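Local atomic coordinates of extracellular solute-binding protein family 1 (Pseudothermotoga lettingae, PDB entry 5CI5), a protein that probably serves as the sugar-binding component of an ABC importer, holding alpha-D-tagatopyranose between its two lobes. Residues W98-W109 / I305-W316. Sequence-based numbering, arbitrary orientation. Where two conformers were deposited one is given.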
loop_
_atom_site.group_PDB
_atom_site.type_symbol
_atom_site.label_atom_id
_atom_site.label_comp_id
_atom_site.label_asym_id
_atom_site.label_seq_id
_atom_site.Cartn_x
_atom_site.Cartn_y
_atom_site.Cartn_z
ATOM N N TRP A 98 -4.647 15.664 -16.336
ATOM C CA TRP A 98 -5.094 14.364 -16.831
ATOM C C TRP A 98 -6.373 13.875 -16.177
ATOM O O TRP A 98 -6.993 12.914 -16.671
ATOM C CB TRP A 98 -4.001 13.332 -16.603
ATOM C CG TRP A 98 -2.805 13.449 -17.499
ATOM C CD1 TRP A 98 -2.647 14.253 -18.587
ATOM C CD2 TRP A 98 -1.576 12.718 -17.359
ATOM N NE1 TRP A 98 -1.402 14.062 -19.132
ATOM C CE2 TRP A 98 -0.725 13.128 -18.395
ATOM C CE3 TRP A 98 -1.112 11.766 -16.445
ATOM C CZ2 TRP A 98 0.563 12.595 -18.567
ATOM C CZ3 TRP A 98 0.160 11.227 -16.625
ATOM C CH2 TRP A 98 0.986 11.664 -17.665
ATOM N N LEU A 99 -6.754 14.495 -15.061
ATOM C CA LEU A 99 -7.916 14.058 -14.279
ATOM C C LEU A 99 -9.055 15.081 -14.198
ATOM O O LEU A 99 -8.846 16.273 -14.029
ATOM C CB LEU A 99 -7.483 13.707 -12.847
ATOM C CG LEU A 99 -6.436 12.608 -12.694
ATOM C CD1 LEU A 99 -6.206 12.323 -11.212
ATOM C CD2 LEU A 99 -6.772 11.306 -13.411
ATOM N N GLU A 100 -10.269 14.572 -14.329
ATOM C CA GLU A 100 -11.484 15.365 -14.120
ATOM C C GLU A 100 -11.634 15.707 -12.641
ATOM O O GLU A 100 -11.493 14.829 -11.796
ATOM C CB GLU A 100 -12.697 14.570 -14.605
ATOM C CG GLU A 100 -14.033 15.289 -14.489
ATOM C CD GLU A 100 -14.277 16.304 -15.581
ATOM O OE1 GLU A 100 -13.398 16.532 -16.453
ATOM O OE2 GLU A 100 -15.387 16.861 -15.596
ATOM N N PRO A 101 -11.909 16.984 -12.310
ATOM C CA PRO A 101 -12.149 17.304 -10.894
ATOM C C PRO A 101 -13.410 16.621 -10.387
ATOM O O PRO A 101 -14.362 16.388 -11.149
ATOM C CB PRO A 101 -12.318 18.835 -10.886
ATOM C CG PRO A 101 -12.802 19.150 -12.260
ATOM C CD PRO A 101 -12.085 18.167 -13.168
HETATM N N MSE A 102 -13.420 16.261 -9.110
HETATM C CA MSE A 102 -14.603 15.632 -8.525
HETATM C C MSE A 102 -15.191 16.479 -7.353
HETATM O O MSE A 102 -15.990 15.977 -6.568
HETATM C CB MSE A 102 -14.250 14.170 -8.108
HETATM C CG MSE A 102 -14.024 13.186 -9.346
HETATM SE SE MSE A 102 -13.071 11.446 -9.070
HETATM C CE MSE A 102 -14.564 10.413 -8.381
ATOM N N GLU A 103 -14.845 17.772 -7.262
ATOM C CA GLU A 103 -15.396 18.634 -6.219
ATOM C C GLU A 103 -16.911 18.727 -6.253
ATOM O O GLU A 103 -17.573 18.571 -5.230
ATOM C CB GLU A 103 -14.862 20.061 -6.320
ATOM C CG GLU A 103 -13.595 20.320 -5.588
ATOM C CD GLU A 103 -13.598 19.848 -4.137
ATOM O OE1 GLU A 103 -12.679 19.105 -3.801
ATOM O OE2 GLU A 103 -14.463 20.213 -3.320
ATOM N N GLU A 104 -17.463 18.999 -7.424
ATOM C CA GLU A 104 -18.900 19.146 -7.519
ATOM C C GLU A 104 -19.613 17.845 -7.151
ATOM O O GLU A 104 -20.551 17.842 -6.357
ATOM C CB GLU A 104 -19.314 19.576 -8.908
ATOM C CG GLU A 104 -20.819 19.501 -9.085
ATOM C CD GLU A 104 -21.309 20.466 -10.108
ATOM O OE1 GLU A 104 -20.824 20.398 -11.251
ATOM O OE2 GLU A 104 -22.172 21.296 -9.760
ATOM N N HIS A 105 -19.153 16.732 -7.696
ATOM C CA HIS A 105 -19.785 15.470 -7.313
ATOM C C HIS A 105 -19.676 15.173 -5.809
ATOM O O HIS A 105 -20.629 14.683 -5.202
ATOM C CB HIS A 105 -19.190 14.339 -8.122
ATOM C CG HIS A 105 -19.825 14.180 -9.472
ATOM N ND1 HIS A 105 -19.081 14.084 -10.628
ATOM C CD2 HIS A 105 -21.121 14.081 -9.841
ATOM C CE1 HIS A 105 -19.896 13.928 -11.653
ATOM N NE2 HIS A 105 -21.140 13.928 -11.206
ATOM N N LEU A 106 -18.511 15.449 -5.205
ATOM C CA LEU A 106 -18.304 15.098 -3.814
ATOM C C LEU A 106 -19.136 16.007 -2.922
ATOM O O LEU A 106 -19.645 15.585 -1.879
ATOM C CB LEU A 106 -16.831 15.177 -3.441
ATOM C CG LEU A 106 -16.010 14.062 -4.063
ATOM C CD1 LEU A 106 -14.535 14.372 -3.858
ATOM C CD2 LEU A 106 -16.355 12.704 -3.475
ATOM N N LYS A 107 -19.298 17.254 -3.345
ATOM C CA LYS A 107 -20.138 18.174 -2.598
ATOM C C LYS A 107 -21.591 17.687 -2.567
ATOM O O LYS A 107 -22.306 17.944 -1.608
ATOM C CB LYS A 107 -20.057 19.581 -3.195
ATOM C CG LYS A 107 -20.872 20.624 -2.450
ATOM C CD LYS A 107 -19.974 21.699 -1.840
ATOM C CE LYS A 107 -20.670 22.427 -0.698
ATOM N NZ LYS A 107 -19.731 22.679 0.436
ATOM N N ASN A 108 -22.029 16.990 -3.610
ATOM C CA ASN A 108 -23.424 16.553 -3.683
ATOM C C ASN A 108 -23.623 15.099 -3.259
ATOM O O ASN A 108 -24.734 14.590 -3.306
ATOM C CB ASN A 108 -23.968 16.726 -5.100
ATOM C CG ASN A 108 -24.184 18.188 -5.469
ATOM O OD1 ASN A 108 -24.628 18.988 -4.648
ATOM N ND2 ASN A 108 -23.842 18.541 -6.696
ATOM N N TRP A 109 -22.549 14.416 -2.882
ATOM C CA TRP A 109 -22.642 12.987 -2.570
ATOM C C TRP A 109 -22.852 12.723 -1.078
ATOM O O TRP A 109 -22.087 13.235 -0.257
ATOM C CB TRP A 109 -21.368 12.271 -3.035
ATOM C CG TRP A 109 -21.402 10.779 -2.820
ATOM C CD1 TRP A 109 -22.423 9.931 -3.148
ATOM C CD2 TRP A 109 -20.368 9.961 -2.260
ATOM N NE1 TRP A 109 -22.094 8.636 -2.811
ATOM C CE2 TRP A 109 -20.835 8.628 -2.274
ATOM C CE3 TRP A 109 -19.101 10.225 -1.741
ATOM C CZ2 TRP A 109 -20.074 7.566 -1.787
ATOM C CZ3 TRP A 109 -18.347 9.173 -1.259
ATOM C CH2 TRP A 109 -18.841 7.861 -1.278
ATOM N N ILE A 305 -11.317 9.776 -12.671
ATOM C CA ILE A 305 -11.946 9.893 -13.987
ATOM C C ILE A 305 -11.045 10.719 -14.881
ATOM O O ILE A 305 -10.839 11.895 -14.600
ATOM C CB ILE A 305 -13.324 10.559 -13.880
ATOM C CG1 ILE A 305 -14.258 9.698 -13.023
ATOM C CG2 ILE A 305 -13.921 10.797 -15.273
ATOM C CD1 ILE A 305 -15.546 10.380 -12.675
ATOM N N PRO A 306 -10.509 10.126 -15.958
ATOM C CA PRO A 306 -9.628 10.908 -16.820
ATOM C C PRO A 306 -10.378 12.071 -17.477
ATOM O O PRO A 306 -11.530 11.929 -17.873
ATOM C CB PRO A 306 -9.145 9.883 -17.863
ATOM C CG PRO A 306 -9.253 8.571 -17.147
ATOM C CD PRO A 306 -10.545 8.713 -16.380
ATOM N N SER A 307 -9.695 13.211 -17.592
ATOM C CA SER A 307 -10.269 14.386 -18.206
ATOM C C SER A 307 -10.580 14.136 -19.689
ATOM O O SER A 307 -11.407 14.836 -20.276
ATOM C CB SER A 307 -9.299 15.546 -18.045
ATOM O OG SER A 307 -8.073 15.201 -18.669
ATOM N N SER A 308 -9.928 13.145 -20.295
ATOM C CA SER A 308 -10.174 12.820 -21.699
ATOM C C SER A 308 -11.337 11.847 -21.919
ATOM O O SER A 308 -11.667 11.529 -23.071
ATOM C CB SER A 308 -8.909 12.251 -22.331
ATOM O OG SER A 308 -7.934 13.282 -22.451
ATOM N N SER A 309 -11.959 11.380 -20.847
ATOM C CA SER A 309 -13.046 10.419 -20.987
ATOM C C SER A 309 -14.293 11.047 -21.609
ATOM O O SER A 309 -14.724 12.135 -21.195
ATOM C CB SER A 309 -13.408 9.816 -19.634
ATOM O OG SER A 309 -14.593 9.050 -19.740
ATOM N N PRO A 310 -14.911 10.334 -22.574
ATOM C CA PRO A 310 -16.202 10.761 -23.110
ATOM C C PRO A 310 -17.406 10.310 -22.268
ATOM O O PRO A 310 -18.545 10.579 -22.655
ATOM C CB PRO A 310 -16.235 10.080 -24.483
ATOM C CG PRO A 310 -15.500 8.820 -24.280
ATOM C CD PRO A 310 -14.443 9.089 -23.210
ATOM N N ASN A 311 -17.149 9.620 -21.155
ATOM C CA ASN A 311 -18.200 8.997 -20.352
ATOM C C ASN A 311 -18.140 9.437 -18.893
ATOM O O ASN A 311 -18.250 8.618 -17.990
ATOM C CB ASN A 311 -18.088 7.471 -20.415
ATOM C CG ASN A 311 -18.306 6.922 -21.807
ATOM O OD1 ASN A 311 -19.260 7.289 -22.489
ATOM N ND2 ASN A 311 -17.438 6.020 -22.223
ATOM N N LYS A 312 -17.950 10.728 -18.666
ATOM C CA LYS A 312 -17.626 11.180 -17.322
ATOM C C LYS A 312 -18.765 11.065 -16.328
ATOM O O LYS A 312 -18.531 10.811 -15.145
ATOM C CB LYS A 312 -17.158 12.625 -17.360
ATOM C CG LYS A 312 -15.895 12.774 -18.133
ATOM C CD LYS A 312 -15.484 14.239 -18.187
ATOM C CE LYS A 312 -14.132 14.372 -18.795
ATOM N NZ LYS A 312 -13.747 15.802 -19.019
ATOM N N GLU A 313 -19.994 11.283 -16.775
ATOM C CA GLU A 313 -21.111 11.212 -15.853
ATOM C C GLU A 313 -21.397 9.750 -15.462
ATOM O O GLU A 313 -21.616 9.467 -14.282
ATOM C CB GLU A 313 -22.337 11.892 -16.472
ATOM C CG GLU A 313 -23.208 12.643 -15.485
ATOM C CD GLU A 313 -22.414 13.558 -14.569
ATOM O OE1 GLU A 313 -21.622 14.387 -15.069
ATOM O OE2 GLU A 313 -22.583 13.433 -13.340
ATOM N N ASP A 314 -21.364 8.818 -16.413
ATOM C CA ASP A 314 -21.571 7.412 -16.080
ATOM C C ASP A 314 -20.410 6.873 -15.242
ATOM O O ASP A 314 -20.587 5.969 -14.426
ATOM C CB ASP A 314 -21.715 6.550 -17.330
ATOM C CG ASP A 314 -23.065 6.719 -18.027
ATOM O OD1 ASP A 314 -23.967 7.334 -17.454
ATOM O OD2 ASP A 314 -23.211 6.231 -19.162
ATOM N N ALA A 315 -19.213 7.423 -15.449
ATOM C CA ALA A 315 -18.069 7.004 -14.652
ATOM C C ALA A 315 -18.284 7.392 -13.195
ATOM O O ALA A 315 -17.996 6.606 -12.283
ATOM C CB ALA A 315 -16.784 7.616 -15.168
ATOM N N TRP A 316 -18.785 8.603 -12.963
ATOM C CA TRP A 316 -19.112 9.000 -11.596
ATOM C C TRP A 316 -20.176 8.064 -11.007
ATOM O O TRP A 316 -20.040 7.631 -9.854
ATOM C CB TRP A 316 -19.588 10.470 -11.503
ATOM C CG TRP A 316 -20.185 10.664 -10.181
ATOM C CD1 TRP A 316 -21.507 10.691 -9.884
ATOM C CD2 TRP A 316 -19.485 10.770 -8.941
ATOM N NE1 TRP A 316 -21.688 10.810 -8.530
ATOM C CE2 TRP A 316 -20.459 10.864 -7.926
ATOM C CE3 TRP A 316 -18.139 10.782 -8.587
ATOM C CZ2 TRP A 316 -20.130 10.978 -6.589
ATOM C CZ3 TRP A 316 -17.811 10.904 -7.240
ATOM C CH2 TRP A 316 -18.807 10.994 -6.265
HETATM O O HOH W 1 -7.216 12.431 -19.350
HETATM O O HOH W 2 -10.735 12.157 -11.344
#
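Leu99 and Pro306 form a single beta bridge, closed by Glu100 N to Ile305 O (2.8 Å) and Ser307 N to Trp98 O (2.9 Å). Beyond it, the axes of helix 103-108 and of the first turn of helix 312-322 (residues 312-316) approach to 12.1 Å at 38°. In this solute-binding protein fold the contact illustrates how a single antiparallel bridge, its Leu99-Pro306 pair non-hydrogen-bonded, just after strand 298-304, can be extended by side chains into a helix-helix interface. Next to the bridge, Glu100 and Lys312 cross at about a right angle in a salt bridge, with NZ meeting OE1 at 2.7 Å from above the carboxylate plane. The same NZ also donates to Ser307 O, so the ammonium links the type I turn Pro306-Ser309 to Glu100 of the other segment.

Farther along, Trp316 carries the interface. Its CG lies anti to the backbone N (chi1 167°), which carries the indole over His105, the two planes nearly parallel: the imidazole and the five-membered ring are 3.6 Å apart at their centroids, while His105 CB sits over the six-membered ring. The indole's rim is lined by Met102 CE, in one of the two conformers of that selenomethionine, and by Trp109, whose face it meets edge-on in a T-shaped pair; NE1 turns to Glu320. Were Trp316 an alanine, one face of the His105 imidazole would probably lose its stacking partner and a gap would open beside Trp109. The imidazole is also held at its edge, for Glu313 folds back at chi2 (48°) and OE2, on its syn side, accepts the in-plane N-H of His105 NE2 at 2.6 Å.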